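Local coordinates for protein tRNA(Phe) 7-((3-amino-3-carboxypropyl)-4-demethylwyosine(37)-N(4))-methyltransferase 1 (Pyrococcus horikoshii, PDB 2IT2) that probably uses S-adenosyl-L-methionine to methylate the N-4 position of a 4-demethylwyosine derivative at position 37 of tRNA(Phe), at residues Ile35-Lys40 against Arg190-Ile195; Arg104-His109 against Arg182-Lys187; Ile135-Ile138 against Leu143-Glu146. One frame throughout, in Å; residues are numbered along the deposited sequence.

Contact 1: residues Ile35-Lys40 against Arg190-Ile195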
loop_
_atom_site.group_PDB
_atom_site.type_symbol
_atom_site.label_atom_id
_atom_site.label_comp_id
_atom_site.label_asym_id
_atom_site.label_seq_id
_atom_site.Cartn_x
_atom_site.Cartn_y
_atom_site.Cartn_z
ATOM N N ILE B 35 3.123 18.220 9.464
ATOM C CA ILE B 35 1.699 18.144 9.160
ATOM C C ILE B 35 0.761 18.685 10.221
ATOM O O ILE B 35 -0.451 18.484 10.131
ATOM C CB ILE B 35 1.276 16.700 8.853
ATOM C CG1 ILE B 35 1.571 15.796 10.055
ATOM C CG2 ILE B 35 1.979 16.226 7.596
ATOM C CD1 ILE B 35 1.133 14.358 9.871
ATOM N N ILE B 36 1.294 19.368 11.222
ATOM C CA ILE B 36 0.421 19.918 12.243
ATOM C C ILE B 36 -0.616 20.856 11.617
ATOM O O ILE B 36 -1.797 20.787 11.949
ATOM C CB ILE B 36 1.242 20.634 13.331
ATOM C CG1 ILE B 36 1.998 19.580 14.140
ATOM C CG2 ILE B 36 0.342 21.451 14.253
ATOM C CD1 ILE B 36 2.857 20.159 15.240
ATOM N N PRO B 37 -0.196 21.742 10.698
ATOM C CA PRO B 37 -1.180 22.644 10.084
ATOM C C PRO B 37 -2.302 21.886 9.366
ATOM O O PRO B 37 -3.467 22.261 9.457
ATOM C CB PRO B 37 -0.337 23.460 9.118
ATOM C CG PRO B 37 0.987 23.530 9.825
ATOM C CD PRO B 37 1.175 22.122 10.310
ATOM N N LEU B 38 -1.934 20.821 8.656
ATOM C CA LEU B 38 -2.896 20.002 7.920
ATOM C C LEU B 38 -3.867 19.317 8.871
ATOM O O LEU B 38 -5.066 19.278 8.611
ATOM C CB LEU B 38 -2.165 18.948 7.075
ATOM C CG LEU B 38 -3.000 17.877 6.368
ATOM C CD1 LEU B 38 -3.996 18.514 5.402
ATOM C CD2 LEU B 38 -2.058 16.940 5.635
ATOM N N LEU B 39 -3.355 18.782 9.978
ATOM C CA LEU B 39 -4.232 18.112 10.934
ATOM C C LEU B 39 -5.207 19.107 11.543
ATOM O O LEU B 39 -6.387 18.801 11.711
ATOM C CB LEU B 39 -3.436 17.440 12.056
ATOM C CG LEU B 39 -2.471 16.342 11.611
ATOM C CD1 LEU B 39 -1.736 15.832 12.830
ATOM C CD2 LEU B 39 -3.209 15.216 10.928
ATOM N N LYS B 40 -4.728 20.299 11.881
ATOM C CA LYS B 40 -5.636 21.279 12.458
ATOM C C LYS B 40 -6.689 21.682 11.442
ATOM O O LYS B 40 -7.842 21.896 11.805
ATOM C CB LYS B 40 -4.882 22.510 12.941
ATOM C CG LYS B 40 -3.955 22.204 14.089
ATOM C CD LYS B 40 -3.211 23.449 14.513
ATOM C CE LYS B 40 -2.277 23.187 15.688
ATOM N NZ LYS B 40 -1.516 24.418 16.056
ATOM N N ARG B 190 -0.233 20.564 -0.746
ATOM C CA ARG B 190 -1.298 20.689 -1.747
ATOM C C ARG B 190 -2.646 20.296 -1.132
ATOM O O ARG B 190 -3.650 20.994 -1.306
ATOM C CB ARG B 190 -1.006 19.805 -2.961
ATOM C CG ARG B 190 -0.002 20.392 -3.933
ATOM C CD ARG B 190 0.420 19.351 -4.958
ATOM N NE ARG B 190 -0.705 18.736 -5.660
ATOM C CZ ARG B 190 -0.588 17.680 -6.462
ATOM N NH1 ARG B 190 0.600 17.126 -6.652
ATOM N NH2 ARG B 190 -1.652 17.178 -7.076
ATOM N N LEU B 191 -2.672 19.175 -0.419
ATOM C CA LEU B 191 -3.888 18.701 0.230
ATOM C C LEU B 191 -4.424 19.728 1.234
ATOM O O LEU B 191 -5.634 19.986 1.293
ATOM C CB LEU B 191 -3.607 17.373 0.951
ATOM C CG LEU B 191 -4.779 16.729 1.712
ATOM C CD1 LEU B 191 -5.955 16.496 0.762
ATOM C CD2 LEU B 191 -4.329 15.414 2.342
ATOM N N GLU B 192 -3.519 20.307 2.027
ATOM C CA GLU B 192 -3.899 21.296 3.032
ATOM C C GLU B 192 -4.585 22.478 2.378
ATOM O O GLU B 192 -5.565 23.001 2.903
ATOM C CB GLU B 192 -2.675 21.803 3.802
ATOM C CG GLU B 192 -3.015 22.735 4.972
ATOM C CD GLU B 192 -1.775 23.216 5.708
ATOM O OE1 GLU B 192 -0.897 22.376 5.996
ATOM O OE2 GLU B 192 -1.674 24.426 6.007
ATOM N N SER B 193 -4.067 22.902 1.233
ATOM C CA SER B 193 -4.648 24.033 0.524
ATOM C C SER B 193 -6.006 23.725 -0.125
ATOM O O SER B 193 -6.814 24.635 -0.333
ATOM C CB SER B 193 -3.680 24.527 -0.555
ATOM O OG SER B 193 -3.649 23.639 -1.663
ATOM N N LYS B 194 -6.268 22.457 -0.439
ATOM C CA LYS B 194 -7.517 22.085 -1.108
ATOM C C LYS B 194 -8.652 21.549 -0.244
ATOM O O LYS B 194 -9.800 21.523 -0.686
ATOM C CB LYS B 194 -7.226 21.070 -2.220
ATOM C CG LYS B 194 -6.293 21.587 -3.310
ATOM C CD LYS B 194 -6.838 22.871 -3.927
ATOM C CE LYS B 194 -5.934 23.394 -5.028
ATOM N NZ LYS B 194 -6.397 24.711 -5.544
ATOM N N ILE B 195 -8.353 21.118 0.976
ATOM C CA ILE B 195 -9.399 20.574 1.837
ATOM C C ILE B 195 -10.538 21.554 2.102
ATOM O O ILE B 195 -11.634 21.149 2.482
ATOM C CB ILE B 195 -8.826 20.071 3.196
ATOM C CG1 ILE B 195 -7.916 21.125 3.826
ATOM C CG2 ILE B 195 -8.076 18.768 2.988
ATOM C CD1 ILE B 195 -8.624 22.403 4.195
#
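The carboxylate of E192 meets the first turn of the helix that begins after I35, with P37 and L38 on the same side of its plane. CB of the P37 ring comes in obliquely, and both oxygens touch it, OE1 at 3.4 Å and OE2 at 3.5 Å. The backbone N of L38 sits more squarely above the carboxylate, 3.3 Å from OE1 of E192. The angle there is too poor for a hydrogen bond. The closeness of a negative group to this helix start is still probably favourable, because the early N-H groups of a helix carry the positive end of its dipole. E192 reaches across with an extended chain, its CG anti to the backbone N (chi1 -174°).

The contact is a packing of two helices, 36-43 against the C-terminal part of the long helix 167-194. The local axes approach to 9.5 Å and run nearly the same way, 29° apart. Beyond the carboxylate the contact turns apolar. CD1 of L38 lies against the backbone of the facing helix, 3.7 Å from CA of E192, and also meets CB of E192. The same methyl is 4.2 Å from CG of L191. L38 and L191 are both buried, and both also pack on L108 of strand 98-112. L188, one turn earlier on the long helix, touches I35 and L38.

Contact 2: residues Arg104-His109 against Arg182-Lys187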
loop_
_atom_site.group_PDB
_atom_site.type_symbol
_atom_site.label_atom_id
_atom_site.label_comp_id
_atom_site.label_asym_id
_atom_site.label_seq_id
_atom_site.Cartn_x
_atom_site.Cartn_y
_atom_site.Cartn_z
ATOM N N ARG B 104 9.089 5.545 3.174
ATOM C CA ARG B 104 7.651 5.293 3.283
ATOM C C ARG B 104 6.834 6.574 3.210
ATOM O O ARG B 104 7.223 7.609 3.749
ATOM C CB ARG B 104 7.327 4.567 4.592
ATOM C CG ARG B 104 7.899 3.167 4.663
ATOM C CD ARG B 104 7.209 2.245 3.669
ATOM N NE ARG B 104 7.677 0.865 3.776
ATOM C CZ ARG B 104 8.747 0.384 3.153
ATOM N NH1 ARG B 104 9.465 1.174 2.370
ATOM N NH2 ARG B 104 9.103 -0.887 3.320
ATOM N N SER B 105 5.683 6.470 2.554
ATOM C CA SER B 105 4.762 7.593 2.367
ATOM C C SER B 105 4.074 8.039 3.645
ATOM O O SER B 105 3.960 7.266 4.599
ATOM C CB SER B 105 3.681 7.202 1.350
ATOM O OG SER B 105 2.526 8.026 1.487
ATOM N N PRO B 106 3.630 9.307 3.687
ATOM C CA PRO B 106 2.936 9.773 4.886
ATOM C C PRO B 106 1.625 8.969 4.902
ATOM O O PRO B 106 1.166 8.490 3.853
ATOM C CB PRO B 106 2.671 11.260 4.594
ATOM C CG PRO B 106 3.747 11.644 3.656
ATOM C CD PRO B 106 3.900 10.422 2.762
ATOM N N ILE B 107 1.045 8.816 6.087
ATOM C CA ILE B 107 -0.222 8.113 6.236
ATOM C C ILE B 107 -1.112 8.933 7.162
ATOM O O ILE B 107 -0.728 9.255 8.287
ATOM C CB ILE B 107 -0.051 6.716 6.868
ATOM C CG1 ILE B 107 0.854 5.842 5.999
ATOM C CG2 ILE B 107 -1.427 6.074 7.051
ATOM C CD1 ILE B 107 1.090 4.458 6.563
ATOM N N LEU B 108 -2.300 9.284 6.683
ATOM C CA LEU B 108 -3.230 10.053 7.501
ATOM C C LEU B 108 -4.492 9.206 7.684
ATOM O O LEU B 108 -4.963 8.552 6.741
ATOM C CB LEU B 108 -3.585 11.388 6.815
ATOM C CG LEU B 108 -2.465 12.269 6.231
ATOM C CD1 LEU B 108 -3.074 13.445 5.485
ATOM C CD2 LEU B 108 -1.531 12.759 7.338
ATOM N N HIS B 109 -5.009 9.176 8.905
ATOM C CA HIS B 109 -6.234 8.445 9.186
ATOM C C HIS B 109 -7.259 9.503 9.555
ATOM O O HIS B 109 -7.023 10.323 10.451
ATOM C CB HIS B 109 -6.014 7.440 10.317
ATOM C CG HIS B 109 -5.261 6.222 9.885
ATOM N ND1 HIS B 109 -4.833 5.253 10.773
ATOM C CD2 HIS B 109 -4.888 5.796 8.658
ATOM C CE1 HIS B 109 -4.232 4.287 10.105
ATOM N NE2 HIS B 109 -4.250 4.587 8.821
ATOM N N ARG B 182 10.686 14.951 -0.773
ATOM C CA ARG B 182 10.294 16.278 -1.220
ATOM C C ARG B 182 8.896 16.211 -1.824
ATOM O O ARG B 182 8.071 17.098 -1.590
ATOM C CB ARG B 182 11.284 16.816 -2.251
ATOM C CG ARG B 182 11.053 18.278 -2.591
ATOM C CD ARG B 182 11.839 18.697 -3.824
ATOM N NE ARG B 182 13.280 18.670 -3.607
ATOM C CZ ARG B 182 14.157 19.297 -4.384
ATOM N NH1 ARG B 182 13.735 20.001 -5.427
ATOM N NH2 ARG B 182 15.455 19.226 -4.123
ATOM N N ARG B 183 8.627 15.157 -2.589
ATOM C CA ARG B 183 7.313 14.970 -3.209
ATOM C C ARG B 183 6.230 14.772 -2.148
ATOM O O ARG B 183 5.132 15.308 -2.272
ATOM C CB ARG B 183 7.334 13.769 -4.159
ATOM C CG ARG B 183 8.158 13.989 -5.409
ATOM C CD ARG B 183 8.212 12.727 -6.258
ATOM N NE ARG B 183 6.882 12.282 -6.673
ATOM C CZ ARG B 183 6.649 11.177 -7.373
ATOM N NH1 ARG B 183 7.657 10.397 -7.744
ATOM N NH2 ARG B 183 5.406 10.850 -7.705
ATOM N N PHE B 184 6.536 14.009 -1.102
ATOM C CA PHE B 184 5.564 13.791 -0.035
ATOM C C PHE B 184 5.188 15.123 0.604
ATOM O O PHE B 184 4.007 15.410 0.829
ATOM C CB PHE B 184 6.142 12.888 1.059
ATOM C CG PHE B 184 6.445 11.487 0.610
ATOM C CD1 PHE B 184 5.653 10.846 -0.335
ATOM C CD2 PHE B 184 7.508 10.784 1.177
ATOM C CE1 PHE B 184 5.905 9.520 -0.702
ATOM C CE2 PHE B 184 7.763 9.462 0.816
ATOM C CZ PHE B 184 6.966 8.835 -0.123
ATOM N N LYS B 185 6.195 15.940 0.901
ATOM C CA LYS B 185 5.954 17.231 1.540
ATOM C C LYS B 185 5.138 18.164 0.657
ATOM O O LYS B 185 4.308 18.927 1.152
ATOM C CB LYS B 185 7.273 17.912 1.901
ATOM C CG LYS B 185 8.197 17.086 2.777
ATOM C CD LYS B 185 7.508 16.596 4.035
ATOM C CE LYS B 185 8.487 15.894 4.954
ATOM N NZ LYS B 185 7.841 15.414 6.206
ATOM N N GLU B 186 5.390 18.102 -0.646
ATOM C CA GLU B 186 4.671 18.931 -1.609
ATOM C C GLU B 186 3.208 18.521 -1.659
ATOM O O GLU B 186 2.324 19.374 -1.683
ATOM C CB GLU B 186 5.263 18.772 -3.007
ATOM C CG GLU B 186 6.661 19.298 -3.176
ATOM C CD GLU B 186 7.348 18.656 -4.361
ATOM O OE1 GLU B 186 6.685 18.478 -5.403
ATOM O OE2 GLU B 186 8.551 18.335 -4.261
ATOM N N LYS B 187 2.961 17.213 -1.690
ATOM C CA LYS B 187 1.601 16.686 -1.734
ATOM C C LYS B 187 0.819 17.014 -0.462
ATOM O O LYS B 187 -0.385 17.274 -0.515
ATOM C CB LYS B 187 1.633 15.170 -1.964
ATOM C CG LYS B 187 2.118 14.792 -3.354
ATOM C CD LYS B 187 2.106 13.293 -3.571
ATOM C CE LYS B 187 2.489 12.976 -5.009
ATOM N NZ LYS B 187 2.474 11.512 -5.240
#
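F184 presents one face of its ring to the backbone of S105 and to the ring of P106. Here the packing is tight. CA of S105 stands over that face, 3.9 Å from the ring centroid and toward the rim at CZ. CD of P106 stands over the same face, 3.8 Å from the centroid, nearer the root of the ring, and approaches CG of F184 to 3.5 Å. Both are CH-pi contacts. The P106 ring continues past the phenyl face, and its CG meets CB of F184 at 3.7 Å. L188, one turn on from F184, also packs on P106. CG of F184 is anti to its own carbonyl carbon (chi1 -65°), which aims the ring from helix 167-194 at the irregular stretch S105-P106 within strand 98-112.

The R104 carbonyl O still reaches CE2 of F184 obliquely, at 3.5 Å, but the R104 side chain leads away from the helix. Its guanidinium group is held by a salt bridge to D154 and a hydrogen bond to M153 O. On the outer side of the helix, R182, R183 and E186 are exposed and take no part in gripping the strand.

The S105 hydroxyl takes no part in the ring contact. Its OG donates to P106 O at 2.8 Å, and it is also hydrogen-bonded to S149 N. No hydrogen bond joins the two segments. Polar ties of the helix lie nearby, where K185 forms a salt bridge to D34 and K187 bonds G129 O. Between the two segments the hold is therefore shape and dispersion. The C-H groups of S105 CA and P106 CD are both next to an amide N, which probably polarises them and favours their contact with the pi cloud.

Contact 3: residues Ile135-Ile138 against Leu143-Glu146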
loop_
_atom_site.group_PDB
_atom_site.type_symbol
_atom_site.label_atom_id
_atom_site.label_comp_id
_atom_site.label_asym_id
_atom_site.label_seq_id
_atom_site.Cartn_x
_atom_site.Cartn_y
_atom_site.Cartn_z
ATOM N N ILE B 135 -11.305 3.807 1.862
ATOM C CA ILE B 135 -11.998 3.663 3.132
ATOM C C ILE B 135 -11.411 2.405 3.752
ATOM O O ILE B 135 -11.642 1.300 3.271
ATOM C CB ILE B 135 -13.507 3.509 2.941
ATOM C CG1 ILE B 135 -14.073 4.836 2.415
ATOM C CG2 ILE B 135 -14.145 3.065 4.253
ATOM C CD1 ILE B 135 -15.519 4.769 1.970
ATOM N N LYS B 136 -10.627 2.596 4.809
ATOM C CA LYS B 136 -9.923 1.517 5.506
ATOM C C LYS B 136 -10.836 0.655 6.357
ATOM O O LYS B 136 -10.729 -0.572 6.365
ATOM C CB LYS B 136 -8.817 2.127 6.398
ATOM C CG LYS B 136 -8.006 1.137 7.249
ATOM C CD LYS B 136 -7.131 1.870 8.273
ATOM C CE LYS B 136 -6.317 0.897 9.112
ATOM N NZ LYS B 136 -5.411 0.055 8.285
ATOM N N SER B 137 -11.757 1.294 7.060
ATOM C CA SER B 137 -12.623 0.542 7.935
ATOM C C SER B 137 -13.956 1.207 8.235
ATOM O O SER B 137 -14.083 2.428 8.214
ATOM C CB SER B 137 -11.870 0.267 9.244
ATOM O OG SER B 137 -11.394 1.468 9.836
ATOM N N ILE B 138 -14.957 0.378 8.504
ATOM C CA ILE B 138 -16.266 0.884 8.862
ATOM C C ILE B 138 -16.748 0.029 10.014
ATOM O O ILE B 138 -16.954 -1.168 9.851
ATOM C CB ILE B 138 -17.265 0.755 7.719
ATOM C CG1 ILE B 138 -16.726 1.444 6.464
ATOM C CG2 ILE B 138 -18.575 1.390 8.133
ATOM C CD1 ILE B 138 -17.691 1.398 5.295
ATOM N N LEU B 143 -15.935 5.535 10.843
ATOM C CA LEU B 143 -15.563 5.161 9.483
ATOM C C LEU B 143 -14.232 5.872 9.259
ATOM O O LEU B 143 -14.172 7.100 9.322
ATOM C CB LEU B 143 -16.590 5.676 8.469
ATOM C CG LEU B 143 -16.343 5.325 6.991
ATOM C CD1 LEU B 143 -17.628 5.586 6.232
ATOM C CD2 LEU B 143 -15.215 6.131 6.380
ATOM N N ILE B 144 -13.177 5.109 8.988
ATOM C CA ILE B 144 -11.856 5.701 8.778
ATOM C C ILE B 144 -11.447 5.678 7.321
ATOM O O ILE B 144 -11.569 4.658 6.635
ATOM C CB ILE B 144 -10.748 4.956 9.604
ATOM C CG1 ILE B 144 -11.036 5.057 11.108
ATOM C CG2 ILE B 144 -9.355 5.526 9.285
ATOM C CD1 ILE B 144 -11.067 6.459 11.651
ATOM N N VAL B 145 -11.000 6.842 6.865
ATOM C CA VAL B 145 -10.473 7.035 5.527
ATOM C C VAL B 145 -8.950 7.067 5.724
ATOM O O VAL B 145 -8.452 7.694 6.667
ATOM C CB VAL B 145 -10.907 8.390 4.943
ATOM C CG1 VAL B 145 -10.040 8.742 3.752
ATOM C CG2 VAL B 145 -12.371 8.324 4.530
ATOM N N GLU B 146 -8.217 6.363 4.868
ATOM C CA GLU B 146 -6.748 6.356 4.935
ATOM C C GLU B 146 -6.249 7.072 3.694
ATOM O O GLU B 146 -6.718 6.797 2.587
ATOM C CB GLU B 146 -6.196 4.927 4.944
ATOM C CG GLU B 146 -4.678 4.828 5.026
ATOM C CD GLU B 146 -4.229 3.401 5.239
ATOM O OE1 GLU B 146 -4.370 2.588 4.300
ATOM O OE2 GLU B 146 -3.748 3.084 6.347
#
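K136 has a helical backbone (phi -74°, psi -42°) between extended neighbours, and this kink turns two successive N-H groups to the O of I144. K136 N gives the shorter bond, 2.9 Å, though clearly bent. S137 N gives a straighter but weak one of 3.4 Å. I144 N returns a bond to S137 O at 2.9 Å. K136 and S137 thus stand opposite the single residue I144, a classic beta bulge in an antiparallel hairpin.

S137 holds OG between its backbone N and carbonyl carbon (chi1 55°), and from there it touches CB of I144 at 3.6 Å. I135, I138, L143 and V145 point to the other face of the sheet. CG1 of I138 and CG of L143 meet at 3.9 Å, their side chains lying side by side. From that same CG, the L143 methyl CD2 touches CG2 of I135. The K136 chain ends near E146, with NZ 4.0 Å from OE2, a long salt bridge. The firmer partner of this E146 oxygen is H109 NE2.

I135 makes backbone hydrogen bonds to the second subunit, and I135 and I138 pack on I135 of that subunit. Strand 143-148 lies between strand 134-138 and strand 98-112, with L143 bonded through its backbone to A112 and V145 to V110. Helix 115-127 covers the apolar face, where A118 meets L143 and V145.

In the fold
Contact 3 comes within the chain span bounded by contact 2, and contact 2 within that bounded by contact 1. Contacts 1 and 2 both use helix 167-194, and their centres are 11 Å apart. L108 of strand 98-112 belongs to contact 2 and packs against both segments of contact 1. Contacts 2 and 3 lie 18 Å apart between centres, on neighbouring strands of one antiparallel sheet. They meet through H109 and E146. Contacts 1 and 3 do not touch, with nearest atoms about 9 Å apart. Strand 98-112 therefore connects the C-terminal helix to the hairpin 134-148, which also reaches the second subunit.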